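Local atomic coordinates of peptidoglycan synthetase penicillin-binding protein 3 (Bifidobacterium adolescentis, PDB entry 4YE5), a protein that probably binds penicillin and is thought to cross-link peptidoglycan strands in bacterial cell-wall synthesis. Residues G137-A142 against Y190-S195; E281-G286 against Y404-M409; T372-P377 against K425-I430; K421-P426 against A449-D454; N496-S501 against L523-G528. One frame throughout, in Å; residues are numbered along the deposited sequence.

Contact 1 lies alone in the N-terminal dimerisation domain, buried but centred about 44 Å from the chain's centre; the others lie in the transpeptidase domain. Contacts 2 and 3 are mainly buried and meet at helix 408-419, where Met409 O reaches Gln427 NE2 and the Met409 side chain packs on Thr372 and Leu374. Contact 4 overlaps contact 3 through Lys425 and Pro426 and is more exposed. Contact 5 has a buried serine-aspartate pair flanked by exposed glutamines. Chemistry varies accordingly: a peptide over an aromatic face in contact 1, a single beta bridge in contact 2, one leucine methyl and waters in contact 3, a two-stranded ribbon in contact 4, a hydroxyl-carboxylate hydrogen bond in contact 5.

Contact 1: residues G137-A142 against Y190-S195; sequences GGIVYA and YQQGNS
Tyr190 holds CG beside its backbone N and anti to its carbonyl carbon (chi1 -68°), which lays the phenol ring flat against the peptide joining Gly137 and Gly138. Gln192 leaves its backbone by the same kind of first torsion, then bends at chi2 so that its amide turns toward the same two glycines. Over the ring of Tyr190 the fit is face-on: Gly137 C stands 3.5 Å from Tyr190 CE1, Gly138 N stands 3.5 Å from Tyr190 CE2, and both lie above the centre of the ring. Gly138 CA adds a CH-pi contact, 4.1 Å from the centroid of the Tyr190 ring and 26° off its normal. With no side chain on either glycine, the main chain can settle directly on the aromatic face. The phenol oxygen passes beside Gly137 CA and is hydrogen-bonded to Gln188. The Gln192 amide is less certain. As modelled, Gln192 OE1 lies 2.8 Å from Gly137 O, but the group is probably turned over, and in the other orientation a hydrogen bond is possible. In the fold, the contact joins the turn leading into strand 140-144 to strand 186-191, members of two different three-stranded antiparallel sheets, while Ile139 packs on helix 56-61. The Tyr190 part of this junction probably rests largely on dispersion and on the polar peptide lying over the ring.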
# COMPACT_ATOMS: atom_id res chain seq x y z
N GLY A 137 -15.47 -25.14 31.81
CA GLY A 137 -14.26 -24.48 31.33
C GLY A 137 -13.05 -25.34 31.66
O GLY A 137 -13.01 -25.99 32.69
N GLY A 138 -12.07 -25.34 30.77
CA GLY A 138 -10.98 -26.28 30.89
C GLY A 138 -11.28 -27.49 30.03
O GLY A 138 -10.45 -27.90 29.22
N ILE A 139 -12.47 -28.06 30.17
CA ILE A 139 -12.78 -29.32 29.49
C ILE A 139 -13.17 -29.11 28.04
O ILE A 139 -12.75 -29.84 27.15
CB ILE A 139 -13.89 -30.09 30.22
CG1 ILE A 139 -13.47 -30.30 31.68
CG2 ILE A 139 -14.19 -31.43 29.51
CD1 ILE A 139 -14.54 -30.85 32.54
N VAL A 140 -13.98 -28.09 27.81
CA VAL A 140 -14.40 -27.74 26.47
C VAL A 140 -14.01 -26.28 26.23
O VAL A 140 -14.18 -25.44 27.11
CB VAL A 140 -15.92 -27.92 26.31
CG1 VAL A 140 -16.36 -27.55 24.92
CG2 VAL A 140 -16.33 -29.35 26.64
N TYR A 141 -13.47 -25.99 25.05
CA TYR A 141 -13.15 -24.61 24.71
C TYR A 141 -13.33 -24.34 23.22
O TYR A 141 -13.44 -25.26 22.39
CB TYR A 141 -11.74 -24.22 25.16
CG TYR A 141 -10.63 -25.09 24.60
CD1 TYR A 141 -10.27 -26.27 25.25
CD2 TYR A 141 -9.94 -24.73 23.44
CE1 TYR A 141 -9.26 -27.08 24.75
CE2 TYR A 141 -8.92 -25.54 22.93
CZ TYR A 141 -8.59 -26.71 23.60
OH TYR A 141 -7.58 -27.52 23.12
N ALA A 142 -13.37 -23.06 22.89
CA ALA A 142 -13.62 -22.60 21.53
C ALA A 142 -12.34 -22.08 20.88
O ALA A 142 -11.62 -21.28 21.47
CB ALA A 142 -14.67 -21.51 21.56
N TYR A 190 -7.37 -22.78 34.47
CA TYR A 190 -8.29 -23.59 35.26
C TYR A 190 -7.53 -24.56 36.15
O TYR A 190 -6.55 -25.13 35.71
CB TYR A 190 -9.19 -24.39 34.34
CG TYR A 190 -10.14 -23.53 33.57
CD1 TYR A 190 -11.37 -23.17 34.11
CD2 TYR A 190 -9.82 -23.06 32.29
CE1 TYR A 190 -12.25 -22.36 33.41
CE2 TYR A 190 -10.70 -22.27 31.58
CZ TYR A 190 -11.91 -21.92 32.15
OH TYR A 190 -12.77 -21.12 31.46
N GLN A 191 -7.98 -24.76 37.39
CA GLN A 191 -7.42 -25.84 38.18
C GLN A 191 -8.26 -27.08 37.89
O GLN A 191 -9.41 -27.16 38.31
CB GLN A 191 -7.46 -25.52 39.67
CG GLN A 191 -6.88 -24.17 40.04
CD GLN A 191 -5.42 -24.01 39.66
OE1 GLN A 191 -5.03 -23.01 39.03
NE2 GLN A 191 -4.59 -24.97 40.05
N GLN A 192 -7.70 -28.04 37.16
CA GLN A 192 -8.49 -29.21 36.81
C GLN A 192 -8.15 -30.39 37.70
O GLN A 192 -8.91 -31.36 37.77
CB GLN A 192 -8.36 -29.58 35.32
CG GLN A 192 -9.13 -28.67 34.34
CD GLN A 192 -10.66 -28.58 34.60
OE1 GLN A 192 -11.29 -27.59 34.22
NE2 GLN A 192 -11.25 -29.61 35.24
N GLY A 193 -7.02 -30.29 38.39
CA GLY A 193 -6.64 -31.32 39.33
C GLY A 193 -7.29 -31.12 40.69
O GLY A 193 -8.28 -30.40 40.82
N ASN A 194 -6.71 -31.76 41.71
CA ASN A 194 -7.14 -31.59 43.09
C ASN A 194 -5.99 -31.10 43.95
O ASN A 194 -5.30 -31.90 44.58
CB ASN A 194 -7.67 -32.91 43.66
CG ASN A 194 -9.10 -32.80 44.13
OD1 ASN A 194 -9.38 -32.21 45.18
ND2 ASN A 194 -10.03 -33.37 43.35
N SER A 195 -5.79 -29.79 43.97
CA SER A 195 -4.73 -29.17 44.76
C SER A 195 -5.07 -29.15 46.24
O SER A 195 -4.18 -29.09 47.09
CB SER A 195 -4.54 -27.73 44.30
OG SER A 195 -5.73 -27.00 44.54

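Contact 2: residues E281-G286 against Y404-M409; sequences ETFEPG and YTVNVM
Phe283 and Val406 exchange the two direct hydrogen bonds of the contact, Phe283 N to Val406 O at 3.0 Å and Val406 N to Phe283 O at 2.8 Å. Close CA-H...O approaches flank them, with Thr282 CA 3.2 Å from Val406 O. The pair is thus a single antiparallel bridge of the hydrogen-bonded type. It fastens the loop just before Ser287 and Lys290, which probably form the SxxK motif of this family, to the chain entering helix 408-419; Asn407 is the N-cap of that helix, its OD1 bonded to Gln410 N. Side-chain packing lies to one side of the bridge. The Phe283 ring, carried between the backbone N and the carbonyl carbon (chi1 47°), folds back so that Val406 O sits over one face near the rim, while Phe283 CE1 touches Val406 CG2 at 3.7 Å. The Tyr404 side chain crosses Pro285 at about a right angle, its CE1 3.7 Å from Pro285 CG. Water completes the seam: one molecule donates to Glu281 O and accepts from Val408 N, and another links Thr282 OG1 with Thr405 OG1. Glu284 lays its CG against Tyr404 O and sends its carboxylate to Gly403 N and a bound glycerol.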
# COMPACT_ATOMS: atom_id res chain seq x y z
N GLU A 281 8.60 -2.29 -8.35
CA GLU A 281 9.35 -1.97 -9.56
C GLU A 281 10.26 -0.73 -9.40
O GLU A 281 9.83 0.30 -8.89
CB GLU A 281 8.38 -1.73 -10.73
CG GLU A 281 9.05 -1.83 -12.09
CD GLU A 281 9.36 -3.28 -12.45
OE1 GLU A 281 8.66 -4.19 -11.98
OE2 GLU A 281 10.31 -3.52 -13.21
N THR A 282 11.52 -0.84 -9.83
CA THR A 282 12.35 0.35 -9.91
C THR A 282 12.87 0.50 -11.34
O THR A 282 12.96 -0.47 -12.08
CB THR A 282 13.55 0.33 -8.93
OG1 THR A 282 14.42 -0.75 -9.27
CG2 THR A 282 13.07 0.16 -7.48
N PHE A 283 13.20 1.73 -11.73
CA PHE A 283 13.57 2.02 -13.11
C PHE A 283 14.21 3.40 -13.13
O PHE A 283 13.99 4.21 -12.22
CB PHE A 283 12.31 2.06 -13.99
CG PHE A 283 11.18 2.87 -13.39
CD1 PHE A 283 11.05 4.22 -13.65
CD2 PHE A 283 10.26 2.27 -12.53
CE1 PHE A 283 10.01 4.96 -13.08
CE2 PHE A 283 9.20 3.00 -11.97
CZ PHE A 283 9.08 4.34 -12.23
N GLU A 284 14.99 3.67 -14.18
CA GLU A 284 15.49 5.01 -14.40
C GLU A 284 14.33 5.84 -14.85
O GLU A 284 13.54 5.40 -15.69
CB GLU A 284 16.60 5.02 -15.47
CG GLU A 284 17.88 4.30 -15.06
CD GLU A 284 18.83 4.12 -16.24
OE1 GLU A 284 18.44 3.47 -17.23
OE2 GLU A 284 19.96 4.64 -16.18
N PRO A 285 14.20 7.07 -14.29
CA PRO A 285 13.06 7.91 -14.64
C PRO A 285 13.21 8.61 -16.00
O PRO A 285 12.23 9.16 -16.48
CB PRO A 285 13.03 8.95 -13.51
CG PRO A 285 14.49 9.09 -13.13
CD PRO A 285 15.06 7.68 -13.26
N GLY A 286 14.41 8.61 -16.59
CA GLY A 286 14.62 9.32 -17.84
C GLY A 286 14.36 10.82 -17.71
O GLY A 286 14.56 11.40 -16.64
N TYR A 404 20.56 6.34 -12.17
CA TYR A 404 19.99 6.15 -10.83
C TYR A 404 18.58 5.65 -11.04
O TYR A 404 18.03 5.81 -12.13
CB TYR A 404 19.99 7.44 -10.02
CG TYR A 404 19.09 8.58 -10.51
CD1 TYR A 404 17.77 8.70 -10.06
CD2 TYR A 404 19.58 9.57 -11.36
CE1 TYR A 404 16.96 9.76 -10.47
CE2 TYR A 404 18.77 10.63 -11.79
CZ TYR A 404 17.46 10.72 -11.33
OH TYR A 404 16.66 11.77 -11.74
N THR A 405 18.00 5.00 -10.04
CA THR A 405 16.68 4.40 -10.23
C THR A 405 15.70 4.86 -9.16
O THR A 405 16.11 5.20 -8.05
CB THR A 405 16.72 2.89 -10.12
OG1 THR A 405 17.15 2.55 -8.79
CG2 THR A 405 17.68 2.28 -11.17
N VAL A 406 14.41 4.84 -9.50
CA VAL A 406 13.35 5.26 -8.60
C VAL A 406 12.20 4.25 -8.64
O VAL A 406 12.09 3.50 -9.60
CB VAL A 406 12.78 6.61 -9.05
CG1 VAL A 406 13.91 7.63 -9.21
CG2 VAL A 406 12.03 6.45 -10.39
N ASN A 407 11.35 4.23 -7.62
CA ASN A 407 10.06 3.57 -7.79
C ASN A 407 9.00 4.62 -8.07
O ASN A 407 9.29 5.83 -8.03
CB ASN A 407 9.68 2.66 -6.60
CG ASN A 407 9.73 3.38 -5.28
OD1 ASN A 407 9.17 4.47 -5.11
ND2 ASN A 407 10.43 2.78 -4.31
N VAL A 408 7.79 4.18 -8.39
CA VAL A 408 6.76 5.13 -8.76
C VAL A 408 6.39 6.10 -7.63
O VAL A 408 6.04 7.26 -7.89
CB VAL A 408 5.50 4.42 -9.38
CG1 VAL A 408 4.66 3.72 -8.31
CG2 VAL A 408 4.63 5.43 -10.16
N MSE A 409 6.49 5.64 -6.37
CA MSE A 409 6.14 6.50 -5.24
C MSE A 409 7.16 7.64 -5.08
O MSE A 409 6.81 8.79 -4.79
CB MSE A 409 6.05 5.70 -3.92
CG MSE A 409 4.96 4.63 -3.89
SE MSE A 409 5.56 2.93 -4.66
CE MSE A 409 6.73 2.27 -3.22
O HOH W 1 7.34 1.48 -8.85
O HOH W 2 16.87 -0.16 -8.51

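Contact 3: residues T372-P377 against K425-I430; sequences TGLNLP and KPQRII
Leu374 presses a single methyl, CD2, against the backbone of Gln427-Ile429, and this is the tight part of the contact. With CG beside the backbone N (chi1 -67°), the branch is directed so that CD2 comes within 3.6 Å of Gln427 O and 4.0 Å of Gln427 CB. On its further flank the same methyl meets Ile429 CG2, also at 4.0 Å, so it sits between two side chains, over the main chain that passes through Arg428. The other branch, CD1, faces Met409 of helix 408-419. Leu374 itself is set by an ST turn: Thr372 OG1 accepts from Leu374 N at 3.0 Å, and the same hydroxyl is hydrogen-bonded to Glu379. The turn belongs to the loop between helices 356-365 and 394-397, whereas Gln427 and Ile429 precede strand 430-434, part of a mixed sheet that also includes strands from the N-terminal part of the chain. Beside Thr372 the fit is looser, and no direct hydrogen bond crosses between the segments. Thr372 CB stands 3.8 Å from Gln427 OE1, the two side chains lying obliquely to each other. Waters do the linking here. One donates to Thr372 O and Gln427 OE1 while accepting from Gln427 N; a second donates to Thr372 O and, at 2.6 Å, to Gln427 O. The nitrogen end of the Gln427 amide points to other partners, Gln248 OE1 and Met409 O.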
# COMPACT_ATOMS: atom_id res chain seq x y z
N THR A 372 10.59 5.77 1.08
CA THR A 372 9.43 6.67 1.15
C THR A 372 8.96 6.87 2.59
O THR A 372 8.35 7.88 2.92
CB THR A 372 8.24 6.12 0.36
OG1 THR A 372 7.85 4.86 0.93
CG2 THR A 372 8.61 5.95 -1.12
N GLY A 373 9.25 5.89 3.43
CA GLY A 373 8.74 5.90 4.79
C GLY A 373 7.38 5.22 4.88
O GLY A 373 6.85 5.06 5.97
N LEU A 374 6.83 4.80 3.75
CA LEU A 374 5.54 4.09 3.76
C LEU A 374 5.62 2.69 4.36
O LEU A 374 4.60 2.15 4.81
CB LEU A 374 4.97 3.99 2.34
CG LEU A 374 4.54 5.29 1.66
CD1 LEU A 374 4.46 5.08 0.15
CD2 LEU A 374 3.21 5.79 2.21
N ASN A 375 6.81 2.11 4.34
CA ASN A 375 7.05 0.75 4.86
C ASN A 375 6.23 -0.35 4.19
O ASN A 375 5.88 -1.33 4.83
CB ASN A 375 6.81 0.68 6.37
CG ASN A 375 7.64 1.68 7.14
OD1 ASN A 375 8.83 1.87 6.87
ND2 ASN A 375 7.02 2.34 8.11
N LEU A 376 5.94 -0.19 2.91
CA LEU A 376 5.27 -1.25 2.15
C LEU A 376 6.22 -2.43 2.03
O LEU A 376 7.41 -2.24 1.74
CB LEU A 376 4.90 -0.74 0.75
CG LEU A 376 3.80 0.33 0.81
CD1 LEU A 376 3.78 1.17 -0.45
CD2 LEU A 376 2.47 -0.34 1.04
N PRO A 377 5.72 -3.66 2.29
CA PRO A 377 6.60 -4.83 2.10
C PRO A 377 7.05 -4.93 0.64
O PRO A 377 6.23 -4.75 -0.25
CB PRO A 377 5.68 -6.00 2.46
CG PRO A 377 4.69 -5.41 3.45
CD PRO A 377 4.43 -4.03 2.88
N LYS A 425 6.36 16.55 1.45
CA LYS A 425 5.79 15.86 2.61
C LYS A 425 6.07 14.37 2.59
O LYS A 425 6.23 13.78 1.53
CB LYS A 425 4.28 16.09 2.66
CG LYS A 425 3.89 17.47 3.16
CD LYS A 425 2.43 17.48 3.55
CE LYS A 425 2.05 18.78 4.21
NZ LYS A 425 0.57 18.87 4.30
N PRO A 426 6.12 13.75 3.78
CA PRO A 426 6.14 12.29 3.75
C PRO A 426 4.81 11.80 3.17
O PRO A 426 3.76 12.34 3.51
CB PRO A 426 6.27 11.91 5.23
CG PRO A 426 5.72 13.10 5.98
CD PRO A 426 6.08 14.29 5.15
N GLN A 427 4.83 10.81 2.29
CA GLN A 427 3.56 10.28 1.78
C GLN A 427 2.85 9.48 2.85
O GLN A 427 3.48 9.01 3.80
CB GLN A 427 3.81 9.41 0.55
CG GLN A 427 4.18 10.24 -0.66
CD GLN A 427 5.09 9.46 -1.59
OE1 GLN A 427 6.10 8.88 -1.16
NE2 GLN A 427 4.74 9.44 -2.87
N ARG A 428 1.54 9.33 2.69
CA ARG A 428 0.74 8.58 3.66
C ARG A 428 -0.19 7.60 2.96
O ARG A 428 -0.80 7.95 1.96
CB ARG A 428 -0.11 9.53 4.53
CG ARG A 428 -0.76 8.83 5.71
CD ARG A 428 -1.37 9.83 6.71
NE ARG A 428 -2.48 10.58 6.10
CZ ARG A 428 -3.56 11.01 6.76
NH1 ARG A 428 -3.71 10.77 8.05
NH2 ARG A 428 -4.50 11.67 6.10
N ILE A 429 -0.29 6.39 3.48
CA ILE A 429 -1.28 5.45 2.98
C ILE A 429 -2.19 4.94 4.11
O ILE A 429 -3.32 4.50 3.85
CB ILE A 429 -0.62 4.27 2.22
CG1 ILE A 429 -1.67 3.53 1.39
CG2 ILE A 429 0.12 3.36 3.18
CD1 ILE A 429 -1.07 2.56 0.39
N ILE A 430 -1.71 5.01 5.35
CA ILE A 430 -2.55 4.70 6.51
C ILE A 430 -3.12 6.00 7.09
O ILE A 430 -2.39 6.81 7.65
CB ILE A 430 -1.77 3.95 7.62
CG1 ILE A 430 -1.13 2.67 7.08
CG2 ILE A 430 -2.69 3.64 8.80
CD1 ILE A 430 -2.10 1.70 6.42
O HOH W 3 7.30 9.69 1.25
O HOH W 4 5.92 8.33 4.49

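Contact 4: residues K421-P426 against A449-D454; sequences KGVKKP and ATRVID
Gly422 O is gripped by two successive amides: Val452 N donates at 2.8 Å, almost in line with the carbonyl, and Ile453 N adds a weak bond at 3.4 Å. Two residues opposite one, with the backbone angles found here, are consistent with a classic beta bulge where strand 450-451 gives out. Further along, Lys424 and Thr450 form the hydrogen-bonded pair of this two-stranded antiparallel ribbon, Lys424 N to Thr450 O at 2.9 Å with the return bond from Thr450 N to Lys424 O at 3.0 Å. Next to it, Val423 and Arg451 are a non-hydrogen-bonded pair whose side chains share a face. Arg451 bends at chi3 (-55°), and the turn brings NH1 edge-on between two carbonyls: it donates to Lys421 O at 2.9 Å and to Ile453 O at 3.0 Å, both lying in the guanidinium plane. Val423 CG2 covers one face of that group, 3.4 Å from Arg451 NH2. On the other side of the ribbon Lys424 CB meets Val452 CG2 at 3.7 Å, and both residues pack on Val417 of helix 408-419. Two carbonyl dipoles directed at one nitrogen would be expected to stabilise the positive charge of Arg451 and hold its guanidinium from turning.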
# COMPACT_ATOMS: atom_id res chain seq x y z
N LYS A 421 4.45 23.93 -3.94
CA LYS A 421 5.17 25.15 -3.57
C LYS A 421 6.59 24.90 -3.05
O LYS A 421 7.12 25.70 -2.28
CB LYS A 421 4.37 25.98 -2.55
CG LYS A 421 3.02 26.47 -3.10
CD LYS A 421 2.13 27.01 -2.01
CE LYS A 421 0.98 27.80 -2.61
NZ LYS A 421 0.07 28.29 -1.54
N GLY A 422 7.19 23.78 -3.47
CA GLY A 422 8.59 23.51 -3.14
C GLY A 422 8.79 22.70 -1.88
O GLY A 422 9.93 22.50 -1.43
N VAL A 423 7.68 22.22 -1.30
CA VAL A 423 7.71 21.50 -0.04
C VAL A 423 7.46 20.01 -0.30
O VAL A 423 6.57 19.63 -1.06
CB VAL A 423 6.65 22.05 0.95
CG1 VAL A 423 6.53 21.15 2.19
CG2 VAL A 423 6.99 23.49 1.37
N LYS A 424 8.30 19.16 0.30
CA LYS A 424 8.08 17.72 0.21
C LYS A 424 7.51 17.19 1.52
O LYS A 424 8.12 17.38 2.58
CB LYS A 424 9.39 16.97 -0.11
CG LYS A 424 9.19 15.45 -0.29
CD LYS A 424 10.37 14.78 -0.98
CE LYS A 424 11.59 14.69 -0.08
NZ LYS A 424 11.37 13.78 1.07
N LYS A 425 6.36 16.55 1.45
CA LYS A 425 5.79 15.86 2.61
C LYS A 425 6.07 14.37 2.59
O LYS A 425 6.23 13.78 1.53
CB LYS A 425 4.28 16.09 2.66
CG LYS A 425 3.89 17.47 3.16
CD LYS A 425 2.43 17.48 3.55
CE LYS A 425 2.05 18.78 4.21
NZ LYS A 425 0.57 18.87 4.30
N PRO A 426 6.12 13.75 3.78
CA PRO A 426 6.14 12.29 3.75
C PRO A 426 4.81 11.80 3.17
O PRO A 426 3.76 12.34 3.51
CB PRO A 426 6.27 11.91 5.23
CG PRO A 426 5.72 13.10 5.98
CD PRO A 426 6.08 14.29 5.15
N ALA A 449 7.64 17.52 6.94
CA ALA A 449 7.67 18.32 5.72
C ALA A 449 9.00 19.06 5.66
O ALA A 449 9.47 19.59 6.66
CB ALA A 449 6.51 19.29 5.71
N THR A 450 9.63 19.09 4.49
CA THR A 450 10.88 19.84 4.34
C THR A 450 10.81 20.70 3.10
O THR A 450 10.26 20.29 2.08
CB THR A 450 12.11 18.90 4.22
OG1 THR A 450 12.05 18.20 2.97
CG2 THR A 450 12.12 17.89 5.35
N ARG A 451 11.41 21.89 3.16
CA ARG A 451 11.49 22.69 1.94
C ARG A 451 12.63 22.18 1.07
O ARG A 451 13.78 22.15 1.51
CB ARG A 451 11.70 24.18 2.26
CG ARG A 451 11.92 25.03 0.98
CD ARG A 451 11.56 26.52 1.18
NE ARG A 451 10.19 26.68 1.67
CZ ARG A 451 9.10 26.58 0.91
NH1 ARG A 451 9.20 26.32 -0.39
NH2 ARG A 451 7.90 26.74 1.45
N VAL A 452 12.31 21.83 -0.18
CA VAL A 452 13.33 21.36 -1.12
C VAL A 452 13.91 22.52 -1.93
O VAL A 452 15.12 22.60 -2.14
CB VAL A 452 12.76 20.26 -2.06
CG1 VAL A 452 13.82 19.82 -3.06
CG2 VAL A 452 12.26 19.06 -1.25
N ILE A 453 13.02 23.42 -2.38
CA ILE A 453 13.39 24.58 -3.18
C ILE A 453 12.48 25.75 -2.79
O ILE A 453 11.42 25.54 -2.19
CB ILE A 453 13.18 24.34 -4.70
CG1 ILE A 453 11.82 23.68 -4.95
CG2 ILE A 453 14.30 23.46 -5.28
CD1 ILE A 453 11.50 23.42 -6.43
N ASP A 454 12.90 26.97 -3.14
CA ASP A 454 12.06 28.14 -2.90
C ASP A 454 10.73 27.99 -3.64
O ASP A 454 10.68 27.38 -4.71
CB ASP A 454 12.76 29.42 -3.38
CG ASP A 454 13.99 29.77 -2.56
OD1 ASP A 454 14.31 29.08 -1.56
OD2 ASP A 454 14.62 30.78 -2.91

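Contact 5: residues N496-S501 against L523-G528; sequences NGQLTS and LKDPQG
From CB, Asp525 places CG beside its backbone N (chi1 -70°), 3.5 Å from Ser501 OG. Asp525 OD1 lies 3.2 Å from Ser501 CA and accepts the backbone hydrogen bond of Ile502 N. Asp525 OD2 accepts a hydrogen bond from Ser501 OG at 2.7 Å through its syn lone pair, and Gln498 CG passes 3.8 Å from the same oxygen. A water also lies between OD2 and Asn496 OD1. Ser501 OG is held in turn by Ala495 N. Next to this polar pair, the extended Lys524 chain sets CE against Ser501 CB at 3.8 Å and ends on Ala493 O. Gln498 and Gln527 are bridged by a second water, and Gln527 NE2 donates to Asp525 O at 3.1 Å from well above the carbonyl plane. The contact ties the loop that leads into strand 501-510 to the end of strand 517-524, the two strands being neighbours in the five-stranded antiparallel sheet of the transpeptidase domain. With a hydroxyl on one oxygen and a backbone N-H on the other, the largely buried carboxylate is fixed in rotation, and its negative charge is probably stabilised by these donors.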
# COMPACT_ATOMS: atom_id res chain seq x y z
N ASN A 496 10.14 -10.71 -23.43
CA ASN A 496 9.17 -11.06 -24.46
C ASN A 496 9.64 -10.85 -25.90
O ASN A 496 8.90 -10.30 -26.72
CB ASN A 496 7.85 -10.32 -24.24
CG ASN A 496 7.37 -10.41 -22.80
OD1 ASN A 496 7.12 -9.39 -22.15
ND2 ASN A 496 7.25 -11.64 -22.30
N GLY A 497 10.86 -11.28 -26.21
CA GLY A 497 11.34 -11.22 -27.58
C GLY A 497 11.82 -9.84 -28.04
O GLY A 497 12.38 -9.71 -29.13
N GLN A 498 11.60 -8.81 -27.23
CA GLN A 498 12.13 -7.48 -27.51
C GLN A 498 13.63 -7.46 -27.25
O GLN A 498 14.06 -7.67 -26.12
CB GLN A 498 11.49 -6.42 -26.61
CG GLN A 498 9.99 -6.28 -26.74
CD GLN A 498 9.58 -5.89 -28.14
OE1 GLN A 498 9.91 -4.80 -28.60
NE2 GLN A 498 8.88 -6.78 -28.82
N LEU A 499 14.42 -7.17 -28.27
CA LEU A 499 15.86 -7.02 -28.11
C LEU A 499 16.19 -6.03 -26.99
O LEU A 499 17.02 -6.31 -26.11
CB LEU A 499 16.48 -6.56 -29.43
CG LEU A 499 17.98 -6.67 -29.64
CD1 LEU A 499 18.51 -8.03 -29.17
CD2 LEU A 499 18.27 -6.48 -31.14
N THR A 500 15.52 -4.89 -27.00
CA THR A 500 15.72 -3.89 -25.98
C THR A 500 14.33 -3.53 -25.47
O THR A 500 13.44 -3.24 -26.27
CB THR A 500 16.39 -2.62 -26.57
OG1 THR A 500 17.75 -2.92 -26.93
CG2 THR A 500 16.37 -1.47 -25.58
N SER A 501 14.11 -3.59 -24.16
CA SER A 501 12.82 -3.17 -23.62
C SER A 501 12.95 -1.78 -23.04
O SER A 501 14.03 -1.38 -22.58
CB SER A 501 12.33 -4.14 -22.53
OG SER A 501 11.83 -5.35 -23.10
N LEU A 523 4.54 2.42 -18.15
CA LEU A 523 4.17 1.25 -18.96
C LEU A 523 5.42 0.64 -19.55
O LEU A 523 6.30 1.36 -20.03
CB LEU A 523 3.25 1.67 -20.14
CG LEU A 523 2.02 2.51 -19.78
CD1 LEU A 523 1.32 2.95 -21.08
CD2 LEU A 523 1.05 1.72 -18.89
N LYS A 524 5.50 -0.68 -19.52
CA LYS A 524 6.64 -1.38 -20.12
C LYS A 524 6.30 -1.86 -21.52
O LYS A 524 5.29 -2.52 -21.73
CB LYS A 524 7.08 -2.57 -19.27
CG LYS A 524 8.32 -3.30 -19.87
CD LYS A 524 8.91 -4.36 -18.91
CE LYS A 524 10.02 -5.15 -19.63
NZ LYS A 524 10.87 -5.95 -18.67
N ASP A 525 7.15 -1.49 -22.47
CA ASP A 525 6.99 -1.87 -23.87
C ASP A 525 5.58 -1.63 -24.45
O ASP A 525 4.99 -2.55 -25.03
CB ASP A 525 7.38 -3.34 -24.04
CG ASP A 525 8.89 -3.56 -23.87
OD1 ASP A 525 9.67 -2.65 -24.20
OD2 ASP A 525 9.29 -4.66 -23.42
N PRO A 526 5.04 -0.40 -24.31
CA PRO A 526 3.74 -0.15 -24.96
C PRO A 526 3.84 -0.20 -26.49
O PRO A 526 4.87 0.15 -27.04
CB PRO A 526 3.39 1.28 -24.51
CG PRO A 526 4.73 1.92 -24.27
CD PRO A 526 5.59 0.82 -23.68
N GLN A 527 2.77 -0.64 -27.15
CA GLN A 527 2.71 -0.73 -28.60
C GLN A 527 1.67 0.28 -29.09
O GLN A 527 0.90 0.78 -28.29
CB GLN A 527 2.25 -2.13 -29.02
CG GLN A 527 3.06 -3.25 -28.39
CD GLN A 527 4.49 -3.26 -28.91
OE1 GLN A 527 4.71 -3.34 -30.12
NE2 GLN A 527 5.47 -3.16 -28.01
N GLY A 528 1.61 0.54 -30.38
CA GLY A 528 0.55 1.37 -30.93
C GLY A 528 1.01 2.76 -31.36
O GLY A 528 2.19 3.03 -31.43
O HOH W 5 7.99 -6.81 -23.29
O HOH W 6 8.18 -2.67 -28.59